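Local coordinates for Cg7008-pa (Drosophila melanogaster, PDB 2WAC), which cleaves both DNA and RNA as an endonuclease, associates with the RNA-induced silencing complex, and binds peptides with symmetrically dimethylated arginines through its Tudor domain, at residues A[16-21]-A[114-119]. Numbering follows the deposited sequence.
Sequences LTFFAQ and TEYALA
Strands 17-21 and 114-118 pair antiparallel in the five-stranded mixed sheet of the SN-like part of the extended Tudor domain. Five backbone hydrogen bonds join the two segments. Phe18 and Tyr116 bond in both directions, with Tyr116 N 2.8 Å from Phe18 O. Ala20 and Thr114 also bond in both directions, and a water links Ala20 O to Thr114 OG1. Beyond Thr17, Leu118 N donates to Leu16 O, 3.3 Å away.

Thr17, Phe19 and Glu115 share one face of the sheet. Glu115 lies obliquely across the Phe19 ring, its CB over the ring face 3.8 Å from the centroid. Glu115 CG stands anti to the backbone N (chi1 -166°), and the extended chain carries Glu115 OE2 to 2.8 Å from Thr17 OG1. That bond uses the anti lone pair of OE2; Thr17 OG1 also bonds Thr13 OG1. With an alanine here CB would stay over the ring, but Thr17 OG1 would probably lose its carboxylate acceptor, and Phe19 CE1 and CZ the cover of CG and the carboxylate.

On the other face, Tyr116 CB sits over the Phe18 ring, 3.6 Å from Phe18 CZ. Leu118 CD1 meets Phe18 CE1 at 4.1 Å. Leu148 of strand 145-152 touches both aromatic residues. Strand 17-22 lies between strands 5-12 and 113-118 in this five-stranded sheet, consistent with the OB-fold barrel of staphylococcal nuclease-like domains.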
loop_
_atom_site.group_PDB
_atom_site.type_symbol
_atom_site.label_atom_id
_atom_site.label_comp_id
_atom_site.label_asym_id
_atom_site.label_seq_id
_atom_site.Cartn_x
_atom_site.Cartn_y
_atom_site.Cartn_z
ATOM N N LEU A 16 7.736 3.634 -2.073
ATOM C CA LEU A 16 7.635 2.205 -2.393
ATOM C C LEU A 16 7.122 1.328 -1.248
ATOM O O LEU A 16 7.479 0.154 -1.141
ATOM C CB LEU A 16 8.940 1.657 -2.994
ATOM C CG LEU A 16 9.251 2.037 -4.448
ATOM C CD1 LEU A 16 10.630 1.558 -4.836
ATOM C CD2 LEU A 16 8.217 1.478 -5.413
ATOM N N THR A 17 6.298 1.911 -0.383
ATOM C CA THR A 17 5.427 1.103 0.456
ATOM C C THR A 17 4.178 0.836 -0.379
ATOM O O THR A 17 3.918 1.538 -1.363
ATOM C CB THR A 17 5.077 1.768 1.820
ATOM O OG1 THR A 17 4.229 2.904 1.619
ATOM C CG2 THR A 17 6.341 2.187 2.571
ATOM N N PHE A 18 3.426 -0.195 -0.016
ATOM C CA PHE A 18 2.223 -0.548 -0.758
ATOM C C PHE A 18 1.173 -1.134 0.172
ATOM O O PHE A 18 1.503 -1.688 1.220
ATOM C CB PHE A 18 2.543 -1.525 -1.905
ATOM C CG PHE A 18 3.126 -2.836 -1.445
ATOM C CD1 PHE A 18 4.501 -2.984 -1.280
ATOM C CD2 PHE A 18 2.298 -3.925 -1.177
ATOM C CE1 PHE A 18 5.044 -4.193 -0.848
ATOM C CE2 PHE A 18 2.830 -5.136 -0.742
ATOM C CZ PHE A 18 4.207 -5.271 -0.579
ATOM N N PHE A 19 -0.091 -0.996 -0.219
ATOM C CA PHE A 19 -1.192 -1.631 0.488
ATOM C C PHE A 19 -1.684 -2.827 -0.309
ATOM O O PHE A 19 -1.827 -2.755 -1.533
ATOM C CB PHE A 19 -2.341 -0.643 0.709
ATOM C CG PHE A 19 -2.059 0.399 1.753
ATOM C CD1 PHE A 19 -1.229 1.481 1.474
ATOM C CD2 PHE A 19 -2.644 0.312 3.012
ATOM C CE1 PHE A 19 -0.974 2.455 2.438
ATOM C CE2 PHE A 19 -2.396 1.276 3.979
ATOM C CZ PHE A 19 -1.558 2.351 3.692
ATOM N N ALA A 20 -1.946 -3.924 0.394
ATOM C CA ALA A 20 -2.436 -5.141 -0.238
ATOM C C ALA A 20 -3.684 -5.675 0.460
ATOM O O ALA A 20 -3.791 -5.623 1.685
ATOM C CB ALA A 20 -1.342 -6.202 -0.262
ATOM N N GLN A 21 -4.624 -6.176 -0.340
ATOM C CA GLN A 21 -5.795 -6.888 0.165
ATOM C C GLN A 21 -5.576 -8.388 0.025
ATOM O O GLN A 21 -4.978 -8.841 -0.949
ATOM C CB GLN A 21 -7.051 -6.507 -0.626
ATOM C CG GLN A 21 -7.560 -5.089 -0.415
ATOM C CD GLN A 21 -8.625 -4.692 -1.433
ATOM O OE1 GLN A 21 -8.820 -5.368 -2.446
ATOM N NE2 GLN A 21 -9.305 -3.582 -1.174
ATOM N N THR A 114 -3.567 -3.769 4.120
ATOM C CA THR A 114 -2.422 -3.717 5.029
ATOM C C THR A 114 -1.217 -3.125 4.307
ATOM O O THR A 114 -0.919 -3.508 3.174
ATOM C CB THR A 114 -2.069 -5.128 5.566
ATOM O OG1 THR A 114 -3.243 -5.739 6.115
ATOM C CG2 THR A 114 -0.985 -5.058 6.647
ATOM N N GLU A 115 -0.531 -2.190 4.966
ATOM C CA GLU A 115 0.664 -1.567 4.400
ATOM C C GLU A 115 1.928 -2.397 4.640
ATOM O O GLU A 115 2.127 -2.944 5.725
ATOM C CB GLU A 115 0.854 -0.151 4.949
ATOM C CG GLU A 115 1.866 0.681 4.166
ATOM C CD GLU A 115 1.976 2.118 4.650
ATOM O OE1 GLU A 115 1.383 2.460 5.699
ATOM O OE2 GLU A 115 2.667 2.906 3.973
ATOM N N TYR A 116 2.771 -2.473 3.611
ATOM C CA TYR A 116 4.063 -3.152 3.686
ATOM C C TYR A 116 5.143 -2.291 3.053
ATOM O O TYR A 116 4.849 -1.449 2.205
ATOM C CB TYR A 116 4.022 -4.489 2.941
ATOM C CG TYR A 116 2.980 -5.454 3.441
ATOM C CD1 TYR A 116 3.262 -6.332 4.487
ATOM C CD2 TYR A 116 1.707 -5.495 2.866
ATOM C CE1 TYR A 116 2.306 -7.223 4.952
ATOM C CE2 TYR A 116 0.741 -6.384 3.327
ATOM C CZ TYR A 116 1.050 -7.246 4.367
ATOM O OH TYR A 116 0.105 -8.132 4.831
ATOM N N ALA A 117 6.390 -2.515 3.456
ATOM C CA ALA A 117 7.536 -1.942 2.760
ATOM C C ALA A 117 8.057 -2.975 1.767
ATOM O O ALA A 117 8.205 -4.148 2.118
ATOM C CB ALA A 117 8.624 -1.560 3.753
ATOM N N LEU A 118 8.321 -2.552 0.530
ATOM C CA LEU A 118 8.924 -3.449 -0.459
ATOM C C LEU A 118 10.340 -3.783 -0.001
ATOM O O LEU A 118 11.189 -2.897 0.126
ATOM C CB LEU A 118 8.918 -2.833 -1.864
ATOM C CG LEU A 118 9.280 -3.740 -3.052
ATOM C CD1 LEU A 118 8.268 -4.868 -3.241
ATOM C CD2 LEU A 118 9.408 -2.922 -4.329
ATOM N N ALA A 119 10.573 -5.066 0.260
ATOM C CA ALA A 119 11.783 -5.525 0.943
ATOM C C ALA A 119 13.081 -5.168 0.221
ATOM O O ALA A 119 13.244 -5.465 -0.964
ATOM C CB ALA A 119 11.713 -7.027 1.202
HETATM O O HOH W 1 -4.079 -7.324 3.736
#